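Local structure of GDP-perosamine synthase (Caulobacter crescentus, 3BN1) at residues Trp288-Arg302 and Glu341-His353. The protein catalyses the pyridoxal phosphate-dependent transfer of an amino group from L-glutamate to GDP-4-keto-6-deoxy-D-mannose, making GDP-perosamine for lipopolysaccharide O-antigen. Residues are numbered along the deposited sequence; the frame is centred on the assembly and turned at random.
Sequences WMYTVRLGEGLSTTR and EACGVDGLNLPTH. With NA (sodium ion), chain F.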
ATOM      1  N   TRP A 288       9.196 -11.310 -19.581  1.00  9.09           N
ATOM      2  CA  TRP A 288       9.611 -10.653 -18.357  1.00 13.69           C
ATOM      3  C   TRP A 288      10.944 -11.316 -17.916  1.00  8.02           C
ATOM      4  O   TRP A 288      11.905 -10.666 -17.460  1.00 13.65           O
ATOM      5  CB  TRP A 288       8.538 -10.840 -17.275  1.00  6.53           C
ATOM      6  CG  TRP A 288       9.073 -10.251 -15.949  1.00  8.65           C
ATOM      7  CD1 TRP A 288       9.684  -9.032 -15.758  1.00 13.24           C
ATOM      8  CD2 TRP A 288       9.022 -10.883 -14.668  1.00  9.16           C
ATOM      9  NE1 TRP A 288      10.060  -8.898 -14.415  1.00 10.28           N
ATOM     10  CE2 TRP A 288       9.627 -10.012 -13.733  1.00  5.56           C
ATOM     11  CE3 TRP A 288       8.629 -12.155 -14.243  1.00 11.42           C
ATOM     12  CZ2 TRP A 288       9.815 -10.370 -12.394  1.00 11.68           C
ATOM     13  CZ3 TRP A 288       8.736 -12.464 -12.871  1.00 21.80           C
ATOM     14  CH2 TRP A 288       9.278 -11.560 -11.970  1.00 10.42           C
ATOM     15  N   MET A 289      11.030 -12.630 -18.124  1.00  8.65           N
ATOM     16  CA  MET A 289      12.224 -13.392 -17.817  1.00 10.59           C
ATOM     17  C   MET A 289      12.304 -14.521 -18.810  1.00  8.71           C
ATOM     18  O   MET A 289      11.256 -15.132 -19.103  1.00 14.05           O
ATOM     19  CB  MET A 289      11.989 -14.063 -16.473  1.00 15.56           C
ATOM     20  CG  MET A 289      11.780 -13.013 -15.404  1.00 24.90           C
ATOM     21  SD  MET A 289      13.080 -13.016 -14.235  1.00 39.92           S
ATOM     22  CE  MET A 289      12.078 -13.811 -12.962  1.00 27.43           C
ATOM     23  N   TYR A 290      13.530 -14.778 -19.276  1.00  9.91           N
ATOM     24  CA  TYR A 290      13.865 -15.904 -20.161  1.00  9.87           C
ATOM     25  C   TYR A 290      14.134 -17.150 -19.285  1.00 11.67           C
ATOM     26  O   TYR A 290      15.090 -17.160 -18.498  1.00 19.02           O
ATOM     27  CB  TYR A 290      15.042 -15.531 -21.068  1.00  7.53           C
ATOM     28  CG  TYR A 290      15.307 -16.537 -22.128  1.00 12.81           C
ATOM     29  CD1 TYR A 290      16.084 -17.704 -21.840  1.00 10.44           C
ATOM     30  CD2 TYR A 290      14.790 -16.349 -23.418  1.00 15.50           C
ATOM     31  CE1 TYR A 290      16.364 -18.650 -22.853  1.00  7.47           C
ATOM     32  CE2 TYR A 290      15.078 -17.287 -24.442  1.00 13.75           C
ATOM     33  CZ  TYR A 290      15.823 -18.432 -24.146  1.00 19.33           C
ATOM     34  OH  TYR A 290      16.043 -19.311 -25.195  1.00 15.88           O
ATOM     35  N   THR A 291      13.193 -18.110 -19.321  1.00  9.89           N
ATOM     36  CA  THR A 291      13.179 -19.238 -18.397  1.00  2.90           C
ATOM     37  C   THR A 291      13.482 -20.589 -19.053  1.00 15.32           C
ATOM     38  O   THR A 291      12.765 -21.015 -19.945  1.00 18.94           O
ATOM     39  CB  THR A 291      11.804 -19.264 -17.574  1.00 10.46           C
ATOM     40  OG1 THR A 291      11.570 -18.012 -16.898  1.00 16.17           O
ATOM     41  CG2 THR A 291      11.724 -20.392 -16.516  1.00  2.86           C
ATOM     42  N   VAL A 292      14.560 -21.257 -18.630  1.00 15.53           N
ATOM     43  CA  VAL A 292      14.869 -22.582 -19.160  1.00 19.94           C
ATOM     44  C   VAL A 292      14.588 -23.604 -18.053  1.00  9.83           C
ATOM     45  O   VAL A 292      14.441 -23.228 -16.875  1.00 12.42           O
ATOM     46  CB  VAL A 292      16.380 -22.792 -19.509  1.00  5.99           C
ATOM     47  CG1 VAL A 292      16.876 -21.982 -20.695  1.00  7.69           C
ATOM     48  CG2 VAL A 292      17.305 -22.596 -18.332  1.00 16.35           C
ATOM     49  N   ARG A 293      14.547 -24.887 -18.428  1.00 10.52           N
ATOM     50  CA  ARG A 293      14.429 -25.975 -17.462  1.00 11.66           C
ATOM     51  C   ARG A 293      15.685 -26.755 -17.778  1.00 10.72           C
ATOM     52  O   ARG A 293      16.057 -27.010 -18.945  1.00 11.95           O
ATOM     53  CB  ARG A 293      13.157 -26.842 -17.560  1.00  6.00           C
ATOM     54  CG  ARG A 293      11.910 -25.961 -17.456  1.00 53.13           C
ATOM     55  CD  ARG A 293      10.609 -26.745 -17.601  1.00 20.01           C
ATOM     56  NE  ARG A 293      10.580 -27.837 -16.654  1.00 11.65           N
ATOM     57  CZ  ARG A 293       9.647 -28.790 -16.572  1.00 15.30           C
ATOM     58  NH1 ARG A 293       8.602 -28.773 -17.380  1.00 20.09           N
ATOM     59  NH2 ARG A 293       9.778 -29.774 -15.677  1.00 11.35           N
ATOM     60  N   LEU A 294      16.409 -26.985 -16.697  1.00 13.60           N
ATOM     61  CA  LEU A 294      17.655 -27.685 -16.778  1.00 11.89           C
ATOM     62  C   LEU A 294      17.392 -29.070 -17.298  1.00  7.32           C
ATOM     63  O   LEU A 294      16.351 -29.690 -17.017  1.00 14.48           O
ATOM     64  CB  LEU A 294      18.344 -27.733 -15.411  1.00 24.90           C
ATOM     65  CG  LEU A 294      18.714 -26.341 -14.901  1.00 14.16           C
ATOM     66  CD1 LEU A 294      19.928 -26.549 -14.057  1.00 28.37           C
ATOM     67  CD2 LEU A 294      18.960 -25.290 -15.992  1.00 15.86           C
ATOM     68  N   GLY A 295      18.406 -29.549 -18.017  1.00 13.11           N
ATOM     69  CA  GLY A 295      18.381 -30.869 -18.624  1.00 26.09           C
ATOM     70  C   GLY A 295      18.388 -31.897 -17.515  1.00 13.98           C
ATOM     71  O   GLY A 295      19.070 -31.746 -16.486  1.00 11.79           O
ATOM     72  N   GLU A 296      17.617 -32.955 -17.716  1.00 19.73           N
ATOM     73  CA  GLU A 296      17.532 -33.954 -16.655  1.00 27.68           C
ATOM     74  C   GLU A 296      18.835 -34.707 -16.504  1.00 93.08           C
ATOM     75  O   GLU A 296      19.146 -35.287 -15.468  1.00 20.17           O
ATOM     76  CB  GLU A 296      16.423 -34.955 -16.934  1.00 47.31           C
ATOM     77  CG  GLU A 296      15.578 -34.589 -18.118  1.00 28.45           C
ATOM     78  CD  GLU A 296      14.594 -35.700 -18.532  1.00 99.89           C
ATOM     79  OE1 GLU A 296      15.078 -36.813 -18.865  1.00 99.89           O
ATOM     80  OE2 GLU A 296      13.354 -35.461 -18.535  1.00 99.89           O
ATOM     81  N   GLY A 297      19.581 -34.708 -17.591  1.00 17.32           N
ATOM     82  CA  GLY A 297      20.842 -35.413 -17.661  1.00 17.15           C
ATOM     83  C   GLY A 297      21.896 -34.787 -16.815  1.00 14.53           C
ATOM     84  O   GLY A 297      22.914 -35.406 -16.580  1.00 18.07           O
ATOM     85  N   LEU A 298      21.714 -33.537 -16.406  1.00 11.97           N
ATOM     86  CA  LEU A 298      22.780 -32.901 -15.619  1.00 23.18           C
ATOM     87  C   LEU A 298      23.053 -33.623 -14.323  1.00 11.13           C
ATOM     88  O   LEU A 298      22.183 -34.370 -13.876  1.00 13.75           O
ATOM     89  CB  LEU A 298      22.445 -31.426 -15.355  1.00 12.81           C
ATOM     90  CG  LEU A 298      22.333 -30.670 -16.694  1.00 10.00           C
ATOM     91  CD1 LEU A 298      21.911 -29.287 -16.282  1.00  8.73           C
ATOM     92  CD2 LEU A 298      23.628 -30.509 -17.443  1.00 10.17           C
ATOM     93  N   SER A 299      24.235 -33.441 -13.734  1.00 19.78           N
ATOM     94  CA  SER A 299      24.581 -34.054 -12.420  1.00 14.04           C
ATOM     95  C   SER A 299      24.367 -32.943 -11.367  1.00 14.16           C
ATOM     96  O   SER A 299      23.921 -33.157 -10.239  1.00 15.51           O
ATOM     97  CB  SER A 299      26.071 -34.504 -12.361  1.00 11.46           C
ATOM     98  OG  SER A 299      26.960 -33.378 -12.353  1.00 16.69           O
ATOM     99  N   THR A 300      24.663 -31.721 -11.770  1.00 10.02           N
ATOM    100  CA  THR A 300      24.443 -30.542 -10.942  1.00  7.60           C
ATOM    101  C   THR A 300      22.973 -30.270 -10.600  1.00  9.81           C
ATOM    102  O   THR A 300      22.068 -30.780 -11.246  1.00 11.24           O
ATOM    103  CB  THR A 300      25.075 -29.302 -11.601  1.00 14.97           C
ATOM    104  OG1 THR A 300      25.269 -28.292 -10.602  1.00 13.46           O
ATOM    105  CG2 THR A 300      24.264 -28.747 -12.847  1.00 13.12           C
ATOM    106  N   THR A 301      22.727 -29.534  -9.523  1.00  2.77           N
ATOM    107  CA  THR A 301      21.346 -29.170  -9.168  1.00 20.83           C
ATOM    108  C   THR A 301      20.982 -27.719  -9.584  1.00 23.09           C
ATOM    109  O   THR A 301      21.843 -26.863  -9.734  1.00 13.31           O
ATOM    110  CB  THR A 301      21.139 -29.240  -7.644  1.00 17.91           C
ATOM    111  OG1 THR A 301      21.751 -28.084  -7.032  1.00 14.41           O
ATOM    112  CG2 THR A 301      21.600 -30.602  -7.070  1.00 13.16           C
ATOM    113  N   ARG A 302      19.707 -27.399  -9.737  1.00  8.95           N
ATOM    114  CA  ARG A 302      19.351 -26.014 -10.111  1.00 10.83           C
ATOM    115  C   ARG A 302      19.865 -24.989  -9.070  1.00 14.80           C
ATOM    116  O   ARG A 302      20.374 -23.885  -9.412  1.00 10.19           O
ATOM    117  CB  ARG A 302      17.819 -25.972 -10.370  1.00 16.61           C
ATOM    118  CG  ARG A 302      17.216 -24.754 -11.039  1.00  8.56           C
ATOM    119  CD  ARG A 302      17.076 -23.485 -10.166  1.00 15.45           C
ATOM    120  NE  ARG A 302      16.598 -23.754  -8.807  1.00 13.10           N
ATOM    121  CZ  ARG A 302      15.354 -24.093  -8.492  1.00 14.02           C
ATOM    122  NH1 ARG A 302      15.048 -24.292  -7.217  1.00 14.53           N
ATOM    123  NH2 ARG A 302      14.398 -24.131  -9.427  1.00 19.01           N
ATOM    124  N   GLU A 341       5.543 -28.965  -9.378  1.00 11.11           N
ATOM    125  CA  GLU A 341       6.693 -29.413  -8.573  1.00 10.95           C
ATOM    126  C   GLU A 341       7.940 -29.607  -9.411  1.00  9.23           C
ATOM    127  O   GLU A 341       9.035 -29.155  -9.017  1.00 16.31           O
ATOM    128  CB  GLU A 341       6.376 -30.736  -7.881  1.00 10.62           C
ATOM    129  CG  GLU A 341       5.377 -30.580  -6.717  1.00 21.28           C
ATOM    130  CD  GLU A 341       4.735 -31.897  -6.344  1.00 24.90           C
ATOM    131  OE1 GLU A 341       5.232 -32.976  -6.754  1.00 27.01           O
ATOM    132  OE2 GLU A 341       3.674 -31.841  -5.712  1.00 16.08           O
ATOM    133  N   ALA A 342       7.763 -30.245 -10.588  1.00 12.27           N
ATOM    134  CA  ALA A 342       8.874 -30.505 -11.539  1.00  9.52           C
ATOM    135  C   ALA A 342       9.478 -29.178 -12.033  1.00 15.11           C
ATOM    136  O   ALA A 342      10.698 -28.975 -12.059  1.00 14.48           O
ATOM    137  CB  ALA A 342       8.334 -31.320 -12.791  1.00  8.75           C
ATOM    138  N   CYS A 343       8.602 -28.249 -12.395  1.00  7.38           N
ATOM    139  CA  CYS A 343       9.067 -26.955 -12.880  1.00  9.19           C
ATOM    140  C   CYS A 343       9.816 -26.203 -11.813  1.00  9.94           C
ATOM    141  O   CYS A 343      10.836 -25.592 -12.092  1.00 10.66           O
ATOM    142  CB  CYS A 343       7.948 -26.097 -13.408  1.00  6.33           C
ATOM    143  SG  CYS A 343       7.203 -26.755 -14.932  1.00 12.52           S
ATOM    144  N   GLY A 344       9.306 -26.286 -10.588  1.00 14.21           N
ATOM    145  CA  GLY A 344       9.961 -25.637  -9.460  1.00 22.42           C
ATOM    146  C   GLY A 344      11.350 -26.201  -9.217  1.00 13.36           C
ATOM    147  O   GLY A 344      12.257 -25.496  -8.752  1.00 10.67           O
ATOM    148  N   VAL A 345      11.495 -27.501  -9.437  1.00  9.26           N
ATOM    149  CA  VAL A 345      12.773 -28.174  -9.252  1.00 15.48           C
ATOM    150  C   VAL A 345      13.828 -27.776 -10.297  1.00 19.22           C
ATOM    151  O   VAL A 345      14.965 -27.395  -9.977  1.00 10.13           O
ATOM    152  CB  VAL A 345      12.541 -29.691  -9.347  1.00  7.00           C
ATOM    153  CG1 VAL A 345      13.871 -30.448  -9.537  1.00 15.62           C
ATOM    154  CG2 VAL A 345      11.815 -30.144  -8.106  1.00 18.87           C
ATOM    155  N   ASP A 346      13.438 -27.831 -11.563  1.00 13.57           N
ATOM    156  CA  ASP A 346      14.399 -27.596 -12.633  1.00 15.63           C
ATOM    157  C   ASP A 346      14.382 -26.212 -13.327  1.00 19.97           C
ATOM    158  O   ASP A 346      15.213 -25.939 -14.195  1.00 11.14           O
ATOM    159  CB  ASP A 346      14.353 -28.811 -13.624  1.00 11.64           C
ATOM    160  CG  ASP A 346      13.134 -28.793 -14.548  1.00 14.03           C
ATOM    161  OD1 ASP A 346      12.486 -27.744 -14.679  1.00 16.10           O
ATOM    162  OD2 ASP A 346      12.818 -29.845 -15.167  1.00 20.44           O
ATOM    163  N   GLY A 347      13.451 -25.342 -12.933  1.00  8.84           N
ATOM    164  CA  GLY A 347      13.248 -24.059 -13.578  1.00 11.59           C
ATOM    165  C   GLY A 347      14.259 -22.995 -13.225  1.00 22.38           C
ATOM    166  O   GLY A 347      14.559 -22.818 -12.059  1.00  8.21           O
ATOM    167  N   LEU A 348      14.795 -22.301 -14.231  1.00 12.09           N
ATOM    168  CA  LEU A 348      15.773 -21.245 -13.952  1.00 19.67           C
ATOM    169  C   LEU A 348      15.481 -19.976 -14.726  1.00 13.54           C
ATOM    170  O   LEU A 348      15.494 -19.994 -15.938  1.00 10.02           O
ATOM    171  CB  LEU A 348      17.178 -21.697 -14.357  1.00 18.68           C
ATOM    172  CG  LEU A 348      18.317 -20.656 -14.168  1.00  8.70           C
ATOM    173  CD1 LEU A 348      18.500 -20.356 -12.647  1.00 18.90           C
ATOM    174  CD2 LEU A 348      19.651 -21.177 -14.804  1.00  7.82           C
ATOM    175  N   ASN A 349      15.287 -18.845 -14.050  1.00 11.42           N
ATOM    176  CA  ASN A 349      15.056 -17.568 -14.766  1.00 10.86           C
ATOM    177  C   ASN A 349      16.404 -16.969 -15.066  1.00 30.40           C
ATOM    178  O   ASN A 349      17.153 -16.760 -14.112  1.00 10.49           O
ATOM    179  CB  ASN A 349      14.358 -16.566 -13.837  1.00  2.93           C
ATOM    180  CG  ASN A 349      12.993 -17.014 -13.442  1.00  8.24           C
ATOM    181  OD1 ASN A 349      12.598 -16.959 -12.264  1.00 24.12           O
ATOM    182  ND2 ASN A 349      12.259 -17.508 -14.431  1.00  8.50           N
ATOM    183  N   LEU A 350      16.667 -16.613 -16.327  1.00 10.15           N
ATOM    184  CA  LEU A 350      17.975 -16.054 -16.697  1.00  8.23           C
ATOM    185  C   LEU A 350      17.865 -14.521 -16.862  1.00 24.45           C
ATOM    186  O   LEU A 350      16.783 -14.016 -17.117  1.00 15.64           O
ATOM    187  CB  LEU A 350      18.358 -16.619 -18.078  1.00 12.38           C
ATOM    188  CG  LEU A 350      18.721 -18.108 -18.156  1.00 16.37           C
ATOM    189  CD1 LEU A 350      19.071 -18.560 -19.597  1.00  6.96           C
ATOM    190  CD2 LEU A 350      19.838 -18.267 -17.138  1.00 27.32           C
ATOM    191  N   PRO A 351      18.966 -13.764 -16.764  1.00 19.54           N
ATOM    192  CA  PRO A 351      18.877 -12.305 -16.960  1.00 19.27           C
ATOM    193  C   PRO A 351      18.131 -11.925 -18.259  1.00 15.41           C
ATOM    194  O   PRO A 351      18.424 -12.399 -19.383  1.00  9.18           O
ATOM    195  CB  PRO A 351      20.331 -11.845 -17.060  1.00 18.04           C
ATOM    196  CG  PRO A 351      21.090 -12.881 -16.272  1.00 14.54           C
ATOM    197  CD  PRO A 351      20.337 -14.225 -16.499  1.00  5.19           C
ATOM    198  N   THR A 352      17.196 -10.999 -18.071  1.00 13.61           N
ATOM    199  CA  THR A 352      16.342 -10.508 -19.147  1.00 24.07           C
ATOM    200  C   THR A 352      15.890  -9.137 -18.735  1.00 18.77           C
ATOM    201  O   THR A 352      15.100  -8.984 -17.802  1.00 17.56           O
ATOM    202  CB  THR A 352      15.064 -11.401 -19.265  1.00 15.08           C
ATOM    203  OG1 THR A 352      15.357 -12.744 -18.825  1.00 13.71           O
ATOM    204  CG2 THR A 352      14.611 -11.461 -20.696  1.00 14.42           C
ATOM    205  N   HIS A 353      16.437  -8.143 -19.403  1.00  5.90           N
ATOM    206  CA  HIS A 353      16.077  -6.745 -19.120  1.00  6.16           C
ATOM    207  C   HIS A 353      16.618  -5.870 -20.236  1.00 25.74           C
ATOM    208  O   HIS A 353      17.537  -6.282 -20.949  1.00 14.52           O
ATOM    209  CB  HIS A 353      16.423  -6.232 -17.669  1.00 11.67           C
ATOM    210  CG  HIS A 353      17.887  -6.103 -17.369  1.00 16.51           C
ATOM    211  ND1 HIS A 353      18.672  -5.082 -17.863  1.00 14.48           N
ATOM    212  CD2 HIS A 353      18.716  -6.907 -16.659  1.00 15.18           C
ATOM    213  CE1 HIS A 353      19.921  -5.268 -17.481  1.00 13.38           C
ATOM    214  NE2 HIS A 353      19.970  -6.355 -16.728  1.00 20.71           N
TER
HETATM  215 NA    NA F 373      19.822 -34.554 -13.144  1.00 42.67          NA
HETATM  216  O   HOH W   1      14.809 -31.358 -15.551  1.00 18.86           O
HETATM  217  O   HOH W   2      20.467 -33.045 -10.838  1.00 21.34           O
HETATM  218  O   HOH W   3      20.923 -36.778 -12.904  1.00 44.67           O
HETATM  219  O   HOH W   4      18.874 -32.268 -14.157  1.00 22.38           O
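R293 and D346 form a salt bridge beside the antiparallel pairing of strands 290-294 and 347-350. These are the two central strands of a four-stranded antiparallel sheet in this DegT/DnrJ/EryC1-family aminotransferase. V292 and L348 make a hydrogen-bonded pair, with L348 N to V292 O at 2.8 Å. Past the last bridge, R293 with G347, L294 N donates to D346 O in the last turn of helix 338-346.

R293 CB lies against D346 OD1 at 3.1 Å, and CG and CD pass the same oxygen. A bend at chi3 (54°) turns NE toward the D346 carboxylate. NE gives D346 OD1 a nearly straight bond of 2.7 Å, in the guanidinium plane and on the syn lone pair. NH2 reaches D346 OD2 at 3.1 Å, tilted out of both planes. The grip is therefore side-on, one nitrogen to each oxygen, with the two planes 49° apart. C343 SG sits over one guanidinium face, and NH1 turns to P109 O. A water bridges D346 OD2 and L294 O.

R302, at the start of helix 302-311, also reaches the C-terminal end of helix 338-346. Its NH2 donates to G344 O and to G347 O, two carbonyls where the helix gives way to the strand. V345 O lies over one face of this guanidinium.

V292, L348 and L350 pack on one side of the sheet, where L348 also meets helix 302-311. L294 CD2 touches L348 CB. Beyond the strands, the W288 side chain contacts the bound 2-oxoglutarate, and the carbonyls of E296 and L298 bind sodium. T352 OG1 accepts from Y290 N at 2.8 Å and donates to L350 O at 2.6 Å.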